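Local structure of bifunctional GH43-CE protein (6MLY) at residues 26-31 and 373-378; 445-450 and 512-517; 270-275 and 475-480. The protein probably hydrolyses beta-1,4-xylosidic linkages of xylan through a glycoside hydrolase family 43 domain joined in one chain to a carbohydrate esterase domain. One frame throughout, in Å; residues are numbered along the deposited sequence.

Contact 1: residues 26-31 and 373-378; sequences IYADAP and RTIGPV
An inverse gamma turn centred on Tyr27 meets the Gly376-Pro377 loop of the concanavalin A-like sandwich. The turn belongs to the N-terminal loop of the family 43 domain, so the contact is an interface between two domains. The two pieces of backbone run in roughly opposite directions. Gly376 N donates to Tyr27 O at 2.9 Å, and the bond is nearly straight (169° at the hydrogen).

The Tyr27 ring lies over the same loop. Gly376 CA sits over one ring face, 3.8 Å from the ring centroid. Pro377 CA follows over the face at 4.2 Å from the centroid, and both are CH-pi contacts. The peptide bond before Pro377 is cis. It brings the two CA atoms to one side of the bond, so that both can face the ring. Towards the hydroxyl end, Tyr27 CE1 touches Pro377 CB at 4.0 Å.

The second polar link is made by Arg373. Its chain is extended from CG to NE (chi2 174°), which carries the guanidinium past Ala28 to the backbone of Asp29. Arg373 NE donates to Asp29 O at 2.9 Å. The bond is bent, and the acceptor lies near the guanidinium edge but tilted from its plane. The Asp29 carboxylate is engaged elsewhere: OD1 accepts from Arg275 N and OD2 from Gly486 N. Between the two hydrogen bonds, Ala28 CB faces Thr374 O at 3.8 Å and lies near Ile375 CG2.

Arg373 also touches Leu68 of strand 66-71. The whole is a loop-to-loop junction between the family 43 domain, a five-bladed beta-propeller in this family, and the C-terminal beta-sandwich found in beta-xylosidases of this family.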
loop_
_atom_site.group_PDB
_atom_site.type_symbol
_atom_site.label_atom_id
_atom_site.label_comp_id
_atom_site.label_asym_id
_atom_site.label_seq_id
_atom_site.Cartn_x
_atom_site.Cartn_y
_atom_site.Cartn_z
ATOM N N ILE A 26 -13.005 14.690 -6.981
ATOM C CA ILE A 26 -13.121 13.370 -6.356
ATOM C C ILE A 26 -11.751 12.683 -6.414
ATOM O O ILE A 26 -11.329 12.230 -7.476
ATOM C CB ILE A 26 -14.205 12.509 -7.039
ATOM C CG1 ILE A 26 -15.594 13.148 -6.944
ATOM C CG2 ILE A 26 -14.187 11.090 -6.473
ATOM C CD1 ILE A 26 -16.680 12.376 -7.654
ATOM N N TYR A 27 -11.070 12.594 -5.267
ATOM C CA TYR A 27 -9.809 11.872 -5.192
ATOM C C TYR A 27 -10.108 10.389 -4.938
ATOM O O TYR A 27 -9.877 9.878 -3.838
ATOM C CB TYR A 27 -8.901 12.475 -4.116
ATOM C CG TYR A 27 -7.423 12.377 -4.403
ATOM C CD1 TYR A 27 -6.565 13.414 -4.068
ATOM C CD2 TYR A 27 -6.876 11.266 -5.028
ATOM C CE1 TYR A 27 -5.205 13.342 -4.326
ATOM C CE2 TYR A 27 -5.519 11.180 -5.296
ATOM C CZ TYR A 27 -4.678 12.218 -4.940
ATOM O OH TYR A 27 -3.340 12.126 -5.190
ATOM N N ALA A 28 -10.633 9.715 -5.969
ATOM C CA ALA A 28 -11.015 8.302 -5.893
ATOM C C ALA A 28 -11.408 7.792 -7.283
ATOM O O ALA A 28 -11.664 8.575 -8.196
ATOM C CB ALA A 28 -12.147 8.109 -4.913
ATOM N N ASP A 29 -11.475 6.464 -7.402
ATOM C CA ASP A 29 -11.645 5.761 -8.660
ATOM C C ASP A 29 -13.113 5.867 -9.099
ATOM O O ASP A 29 -13.958 5.074 -8.681
ATOM C CB ASP A 29 -11.160 4.316 -8.512
ATOM C CG ASP A 29 -11.055 3.529 -9.806
ATOM O OD1 ASP A 29 -10.485 4.059 -10.783
ATOM O OD2 ASP A 29 -11.527 2.378 -9.816
ATOM N N ALA A 30 -13.393 6.882 -9.926
ATOM C CA ALA A 30 -14.693 7.099 -10.556
ATOM C C ALA A 30 -14.478 7.320 -12.050
ATOM O O ALA A 30 -14.646 8.430 -12.548
ATOM C CB ALA A 30 -15.393 8.274 -9.916
ATOM N N PRO A 31 -14.069 6.271 -12.800
ATOM C CA PRO A 31 -13.763 6.403 -14.225
ATOM C C PRO A 31 -14.991 6.387 -15.149
ATOM O O PRO A 31 -16.044 5.879 -14.767
ATOM C CB PRO A 31 -12.897 5.165 -14.501
ATOM C CG PRO A 31 -13.424 4.125 -13.532
ATOM C CD PRO A 31 -13.842 4.904 -12.301
ATOM N N ARG A 373 -14.122 1.847 -2.047
ATOM C CA ARG A 373 -12.990 2.448 -2.762
ATOM C C ARG A 373 -11.918 2.855 -1.738
ATOM O O ARG A 373 -12.211 3.017 -0.555
ATOM C CB ARG A 373 -13.461 3.645 -3.604
ATOM C CG ARG A 373 -14.397 3.288 -4.752
ATOM C CD ARG A 373 -14.951 4.513 -5.466
ATOM N NE ARG A 373 -15.811 4.186 -6.603
ATOM C CZ ARG A 373 -17.114 3.921 -6.526
ATOM N NH1 ARG A 373 -17.777 4.145 -5.406
ATOM N NH2 ARG A 373 -17.752 3.419 -7.568
ATOM N N THR A 374 -10.669 2.978 -2.195
ATOM C CA THR A 374 -9.655 3.722 -1.466
ATOM C C THR A 374 -9.763 5.188 -1.878
ATOM O O THR A 374 -10.245 5.486 -2.967
ATOM C CB THR A 374 -8.246 3.177 -1.723
ATOM O OG1 THR A 374 -8.017 3.131 -3.130
ATOM C CG2 THR A 374 -8.029 1.805 -1.122
ATOM N N ILE A 375 -9.327 6.094 -1.002
ATOM C CA ILE A 375 -9.461 7.520 -1.252
ATOM C C ILE A 375 -8.097 8.188 -1.076
ATOM O O ILE A 375 -7.264 7.702 -0.319
ATOM C CB ILE A 375 -10.539 8.133 -0.338
ATOM C CG1 ILE A 375 -10.136 8.117 1.138
ATOM C CG2 ILE A 375 -11.873 7.439 -0.560
ATOM C CD1 ILE A 375 -11.152 8.760 2.055
ATOM N N GLY A 376 -7.895 9.303 -1.787
ATOM C CA GLY A 376 -6.679 10.107 -1.691
ATOM C C GLY A 376 -6.923 11.419 -0.946
ATOM O O GLY A 376 -8.070 11.812 -0.733
ATOM N N PRO A 377 -5.837 12.104 -0.562
ATOM C CA PRO A 377 -4.467 11.712 -0.868
ATOM C C PRO A 377 -3.918 10.574 0.013
ATOM O O PRO A 377 -3.012 9.857 -0.416
ATOM C CB PRO A 377 -3.655 12.995 -0.635
ATOM C CG PRO A 377 -4.428 13.717 0.438
ATOM C CD PRO A 377 -5.874 13.412 0.111
ATOM N N VAL A 378 -4.465 10.432 1.227
ATOM C CA VAL A 378 -4.158 9.322 2.149
ATOM C C VAL A 378 -5.477 8.736 2.658
ATOM O O VAL A 378 -6.520 9.403 2.597
ATOM C CB VAL A 378 -3.287 9.771 3.337
ATOM C CG1 VAL A 378 -1.950 10.333 2.880
ATOM C CG2 VAL A 378 -4.017 10.764 4.236
#

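Contact 2: residues 445-450 and 512-517; sequences KAECDF and DKISDC
This is a partly buried polar contact between Glu447, on strand 441-449, and the backbone and hydroxyl of Ser515, in the loop after strand 502-511. Glu447 OE2 accepts two hydrogen bonds. Ser515 OG donates to Glu447 OE2 at 2.7 Å, on the syn lone pair. Ser515 N donates to Glu447 OE2 at 3.1 Å, also from the syn side but 21° out of the carboxylate plane. The Ser515 side chain turns OG between its own N and carbonyl carbon (chi1 67°), which lets hydroxyl and amide reach the same oxygen. OE1 of Glu447 is hydrogen-bonded to Tyr460 OH on the next strand.

Strand 441-449 belongs to one sheet of the concanavalin A-like sandwich. The loop 512-517 leads from that sheet to strand 518-523, part of the mixed sheet of the alpha/beta-hydrolase-type esterase.

Ile514 packs its carbons against oxygens of the strand. Its side chain crosses that of Glu447 at about a right angle, with Ile514 CG1 3.6 Å from Glu447 OE2. Ile514 CD1 reaches on to Cys448 O at 3.8 Å. Asp449 and Asp516 bring like charges near each other, and Arg451 forms salt bridges to both.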
loop_
_atom_site.group_PDB
_atom_site.type_symbol
_atom_site.label_atom_id
_atom_site.label_comp_id
_atom_site.label_asym_id
_atom_site.label_seq_id
_atom_site.Cartn_x
_atom_site.Cartn_y
_atom_site.Cartn_z
ATOM N N LYS A 445 -6.018 -3.074 10.491
ATOM C CA LYS A 445 -5.927 -1.736 9.918
ATOM C C LYS A 445 -5.080 -1.826 8.643
ATOM O O LYS A 445 -4.153 -2.625 8.563
ATOM C CB LYS A 445 -5.333 -0.770 10.952
ATOM C CG LYS A 445 -5.222 0.692 10.528
ATOM C CD LYS A 445 -5.214 1.680 11.695
ATOM C CE LYS A 445 -3.927 1.671 12.494
ATOM N NZ LYS A 445 -3.926 2.701 13.563
ATOM N N ALA A 446 -5.437 -1.023 7.640
ATOM C CA ALA A 446 -4.701 -0.942 6.386
ATOM C C ALA A 446 -4.593 0.529 5.979
ATOM O O ALA A 446 -5.609 1.174 5.775
ATOM C CB ALA A 446 -5.397 -1.763 5.329
ATOM N N GLU A 447 -3.359 1.038 5.899
ATOM C CA GLU A 447 -3.075 2.429 5.547
ATOM C C GLU A 447 -2.686 2.506 4.067
ATOM O O GLU A 447 -2.198 1.530 3.495
ATOM C CB GLU A 447 -1.946 2.998 6.408
ATOM C CG GLU A 447 -2.255 3.027 7.897
ATOM C CD GLU A 447 -1.305 3.886 8.714
ATOM O OE1 GLU A 447 -0.090 3.587 8.706
ATOM O OE2 GLU A 447 -1.783 4.862 9.340
ATOM N N CYS A 448 -2.913 3.684 3.472
ATOM C CA CYS A 448 -2.606 3.973 2.071
ATOM C C CYS A 448 -1.982 5.369 1.958
ATOM O O CYS A 448 -2.579 6.358 2.401
ATOM C CB CYS A 448 -3.859 3.945 1.199
ATOM S SG CYS A 448 -4.614 2.303 1.016
ATOM N N ASP A 449 -0.785 5.435 1.365
ATOM C CA ASP A 449 -0.143 6.701 1.035
ATOM C C ASP A 449 -0.041 6.798 -0.490
ATOM O O ASP A 449 0.793 6.128 -1.108
ATOM C CB ASP A 449 1.228 6.864 1.705
ATOM C CG ASP A 449 1.752 8.292 1.660
ATOM O OD1 ASP A 449 0.936 9.199 1.413
ATOM O OD2 ASP A 449 2.965 8.495 1.862
ATOM N N PHE A 450 -0.930 7.613 -1.071
ATOM C CA PHE A 450 -0.925 7.936 -2.491
ATOM C C PHE A 450 -0.191 9.267 -2.720
ATOM O O PHE A 450 0.143 9.587 -3.854
ATOM C CB PHE A 450 -2.359 7.962 -3.034
ATOM C CG PHE A 450 -3.132 6.677 -2.834
ATOM C CD1 PHE A 450 -2.834 5.543 -3.580
ATOM C CD2 PHE A 450 -4.152 6.593 -1.897
ATOM C CE1 PHE A 450 -3.539 4.361 -3.397
ATOM C CE2 PHE A 450 -4.857 5.410 -1.717
ATOM C CZ PHE A 450 -4.548 4.296 -2.464
ATOM N N ASP A 512 -9.882 9.646 6.387
ATOM C CA ASP A 512 -9.006 10.307 5.406
ATOM C C ASP A 512 -7.739 10.811 6.108
ATOM O O ASP A 512 -6.927 11.516 5.504
ATOM C CB ASP A 512 -9.728 11.438 4.665
ATOM C CG ASP A 512 -10.443 12.439 5.561
ATOM O OD1 ASP A 512 -9.796 12.985 6.478
ATOM O OD2 ASP A 512 -11.647 12.671 5.324
ATOM N N LYS A 513 -7.600 10.457 7.390
ATOM C CA LYS A 513 -6.387 10.670 8.151
ATOM C C LYS A 513 -5.410 9.523 7.858
ATOM O O LYS A 513 -5.760 8.529 7.212
ATOM C CB LYS A 513 -6.717 10.771 9.644
ATOM N N ILE A 514 -4.174 9.699 8.333
ATOM C CA ILE A 514 -3.117 8.674 8.333
ATOM C C ILE A 514 -2.236 8.899 9.570
ATOM O O ILE A 514 -2.083 10.029 10.032
ATOM C CB ILE A 514 -2.312 8.710 7.013
ATOM C CG1 ILE A 514 -1.351 7.522 6.900
ATOM C CG2 ILE A 514 -1.587 10.042 6.838
ATOM C CD1 ILE A 514 -0.698 7.382 5.543
ATOM N N SER A 515 -1.673 7.812 10.107
ATOM C CA SER A 515 -0.809 7.874 11.305
ATOM C C SER A 515 0.524 8.558 10.972
ATOM O O SER A 515 0.959 9.460 11.689
ATOM C CB SER A 515 -0.580 6.505 11.891
ATOM O OG SER A 515 0.194 5.699 11.013
ATOM N N ASP A 516 1.150 8.123 9.873
ATOM C CA ASP A 516 2.500 8.530 9.517
ATOM C C ASP A 516 3.405 8.174 10.702
ATOM O O ASP A 516 4.065 9.038 11.271
ATOM C CB ASP A 516 2.568 10.011 9.117
ATOM C CG ASP A 516 2.735 10.278 7.626
ATOM O OD1 ASP A 516 3.201 9.366 6.902
ATOM O OD2 ASP A 516 2.418 11.412 7.199
ATOM N N CYS A 517 3.352 6.893 11.090
ATOM C CA CYS A 517 4.254 6.262 12.048
ATOM C C CYS A 517 5.029 5.136 11.350
ATOM O O CYS A 517 5.645 4.308 12.011
ATOM C CB CYS A 517 3.486 5.673 13.227
ATOM S SG CYS A 517 2.416 6.858 14.082
#

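Contact 3: residues 270-275 and 475-480; sequences CGAVGR and LKMQYT. With EDO (1,2-ethanediol), chain F.
Tyr479 and Arg275 are brought together by two torsions. In Tyr479, CG stands opposite the backbone N (chi1 -175°), and this sends the ring along the loop 270-275. In Arg275 the chain bends at chi3 (-84°), and the bend passes by the phenol end of the ring. The two side chains cross at about a right angle, with guanidinium and ring planes 46° apart. Arg275 NE lies 3.0 Å from Tyr479 OH, and Arg275 CG and CD also border the phenol end.

Nearer its CB the ring runs beside backbone atoms of the loop. Gly271 O approaches obliquely near CB, CG and CD1 of Tyr479. Further out, Gly274 CA meets Tyr479 CE1 at 3.9 Å. Gly271 and Gly274 both have positive phi and lie where the loop passes the tyrosine. Cys270 N donates to Gly274 O at 3.0 Å and closes this loop. On the far side of Tyr479 from Arg275, Ala272 CB packs against Met477 CB at 3.6 Å.

The Arg275 guanidinium also holds a 1,2-ethanediol, probably from the crystallisation liquor. Arg275 NH1 donates to its O1 at 2.8 Å. Arg275 NH2 donates to the same O1 at 2.9 Å, so the diol oxygen sits at the guanidinium edge, in plane. Asp32 also hydrogen-bonds to the diol. The Arg275 side chain is about 9 Å from that of Asp143, which is predicted to tune the proton-donor glutamate.

Phe484 touches both Arg275 and Tyr479. Ala272 N is hydrogen-bonded to Asp455, just before strand 456-462. The loop 270-275 joins strands 262-269 and 275-282 of the family 43 domain, and it rests on the loop that follows strand 469-476, an outermost strand of its sandwich sheet, with Met477 also packed on Leu400 of strand 395-401.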
loop_
_atom_site.group_PDB
_atom_site.type_symbol
_atom_site.label_atom_id
_atom_site.label_comp_id
_atom_site.label_asym_id
_atom_site.label_seq_id
_atom_site.Cartn_x
_atom_site.Cartn_y
_atom_site.Cartn_z
ATOM N N CYS A 270 -4.128 8.462 -11.876
ATOM C CA CYS A 270 -3.299 8.897 -10.733
ATOM C C CYS A 270 -2.728 7.677 -9.999
ATOM O O CYS A 270 -2.622 7.686 -8.774
ATOM C CB CYS A 270 -4.105 9.772 -9.773
ATOM S SG CYS A 270 -3.133 11.068 -8.948
ATOM N N GLY A 271 -2.360 6.633 -10.753
ATOM C CA GLY A 271 -1.666 5.460 -10.207
ATOM C C GLY A 271 -2.598 4.500 -9.479
ATOM O O GLY A 271 -3.645 4.113 -10.008
ATOM N N ALA A 272 -2.202 4.121 -8.254
ATOM C CA ALA A 272 -2.797 3.000 -7.498
ATOM C C ALA A 272 -4.245 3.318 -7.102
ATOM O O ALA A 272 -5.145 2.496 -7.314
ATOM C CB ALA A 272 -1.955 2.691 -6.284
ATOM N N VAL A 273 -4.454 4.512 -6.534
ATOM C CA VAL A 273 -5.781 4.980 -6.114
ATOM C C VAL A 273 -6.787 4.744 -7.253
ATOM O O VAL A 273 -7.937 4.374 -6.999
ATOM C CB VAL A 273 -5.746 6.455 -5.661
ATOM C CG1 VAL A 273 -5.718 7.428 -6.833
ATOM C CG2 VAL A 273 -6.889 6.783 -4.711
ATOM N N GLY A 274 -6.342 4.942 -8.501
ATOM C CA GLY A 274 -7.141 4.628 -9.691
ATOM C C GLY A 274 -7.195 5.783 -10.681
ATOM O O GLY A 274 -6.164 6.375 -11.017
ATOM N N ARG A 275 -8.416 6.081 -11.149
ATOM C CA ARG A 275 -8.694 7.071 -12.209
ATOM C C ARG A 275 -9.719 8.085 -11.677
ATOM O O ARG A 275 -10.889 7.756 -11.492
ATOM C CB ARG A 275 -9.156 6.340 -13.474
ATOM C CG ARG A 275 -8.222 5.218 -13.910
ATOM C CD ARG A 275 -8.504 4.681 -15.304
ATOM N NE ARG A 275 -9.551 3.664 -15.327
ATOM C CZ ARG A 275 -10.306 3.376 -16.386
ATOM N NH1 ARG A 275 -10.132 4.021 -17.526
ATOM N NH2 ARG A 275 -11.244 2.450 -16.297
ATOM N N LEU A 475 3.185 -2.976 1.071
ATOM C CA LEU A 475 2.624 -3.383 -0.215
ATOM C C LEU A 475 2.857 -2.268 -1.240
ATOM O O LEU A 475 2.140 -1.261 -1.230
ATOM C CB LEU A 475 1.128 -3.665 -0.045
ATOM C CG LEU A 475 0.390 -4.070 -1.321
ATOM C CD1 LEU A 475 0.802 -5.469 -1.751
ATOM C CD2 LEU A 475 -1.118 -3.982 -1.137
ATOM N N LYS A 476 3.853 -2.455 -2.116
ATOM C CA LYS A 476 4.095 -1.531 -3.233
ATOM C C LYS A 476 2.977 -1.697 -4.270
ATOM O O LYS A 476 3.109 -2.475 -5.216
ATOM C CB LYS A 476 5.471 -1.763 -3.870
ATOM C CG LYS A 476 6.667 -1.375 -3.011
ATOM C CD LYS A 476 6.577 0.016 -2.420
ATOM C CE LYS A 476 7.891 0.505 -1.845
ATOM N NZ LYS A 476 8.872 0.854 -2.901
ATOM N N MET A 477 1.883 -0.956 -4.064
ATOM C CA MET A 477 0.711 -0.994 -4.928
ATOM C C MET A 477 1.122 -0.610 -6.357
ATOM O O MET A 477 1.855 0.360 -6.547
ATOM C CB MET A 477 -0.360 -0.015 -4.431
ATOM C CG MET A 477 -1.019 -0.432 -3.129
ATOM S SD MET A 477 -1.837 0.973 -2.278
ATOM C CE MET A 477 -3.296 0.099 -1.643
ATOM N N GLN A 478 0.665 -1.391 -7.345
ATOM C CA GLN A 478 0.789 -1.032 -8.760
ATOM C C GLN A 478 -0.590 -1.140 -9.434
ATOM O O GLN A 478 -1.348 -2.097 -9.196
ATOM C CB GLN A 478 1.826 -1.900 -9.479
ATOM C CG GLN A 478 2.232 -1.333 -10.840
ATOM C CD GLN A 478 2.934 -2.308 -11.756
ATOM O OE1 GLN A 478 3.374 -3.384 -11.353
ATOM N NE2 GLN A 478 3.046 -1.930 -13.019
ATOM N N TYR A 479 -0.898 -0.147 -10.278
ATOM C CA TYR A 479 -2.137 -0.092 -11.028
ATOM C C TYR A 479 -2.001 -0.959 -12.287
ATOM O O TYR A 479 -1.610 -0.473 -13.348
ATOM C CB TYR A 479 -2.491 1.359 -11.364
ATOM C CG TYR A 479 -3.828 1.519 -12.041
ATOM C CD1 TYR A 479 -5.004 1.485 -11.309
ATOM C CD2 TYR A 479 -3.922 1.686 -13.416
ATOM C CE1 TYR A 479 -6.237 1.620 -11.924
ATOM C CE2 TYR A 479 -5.148 1.821 -14.046
ATOM C CZ TYR A 479 -6.311 1.790 -13.296
ATOM O OH TYR A 479 -7.531 1.918 -13.897
ATOM N N THR A 480 -2.326 -2.249 -12.140
ATOM C CA THR A 480 -2.175 -3.262 -13.188
ATOM C C THR A 480 -3.507 -3.419 -13.933
ATOM O O THR A 480 -4.554 -3.001 -13.436
ATOM C CB THR A 480 -1.671 -4.584 -12.586
ATOM O OG1 THR A 480 -2.649 -5.122 -11.694
ATOM C CG2 THR A 480 -0.376 -4.427 -11.819
HETATM C C1 EDO F . -11.918 2.220 -20.016
HETATM O O1 EDO F . -12.352 3.078 -18.954
HETATM C C2 EDO F . -12.834 1.006 -20.056
HETATM O O2 EDO F . -14.188 1.445 -20.239
#

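In the fold
Contacts 1 and 3 are two patches of one interface between the family 43 domain and the sandwich, their centres about 11 Å apart. They meet where Ala30 N lies 3.1 Å from Arg275 O, probably as a hydrogen bond. Contact 2 lies within the sandwich and its exit loop, about 14 Å from contact 1 and about 15 Å from contact 3, centre to centre. Phe450, at the end of segment 445-450, reaches both other contacts: Phe450 N is 3.1 Å from Pro377 O, and Phe450 CE1 is 3.7 Å from Ala272 CB. Contact 3 alone carries the diol and comes near the predicted catalytic site; contacts 1 and 2 lie away from the annotated sites.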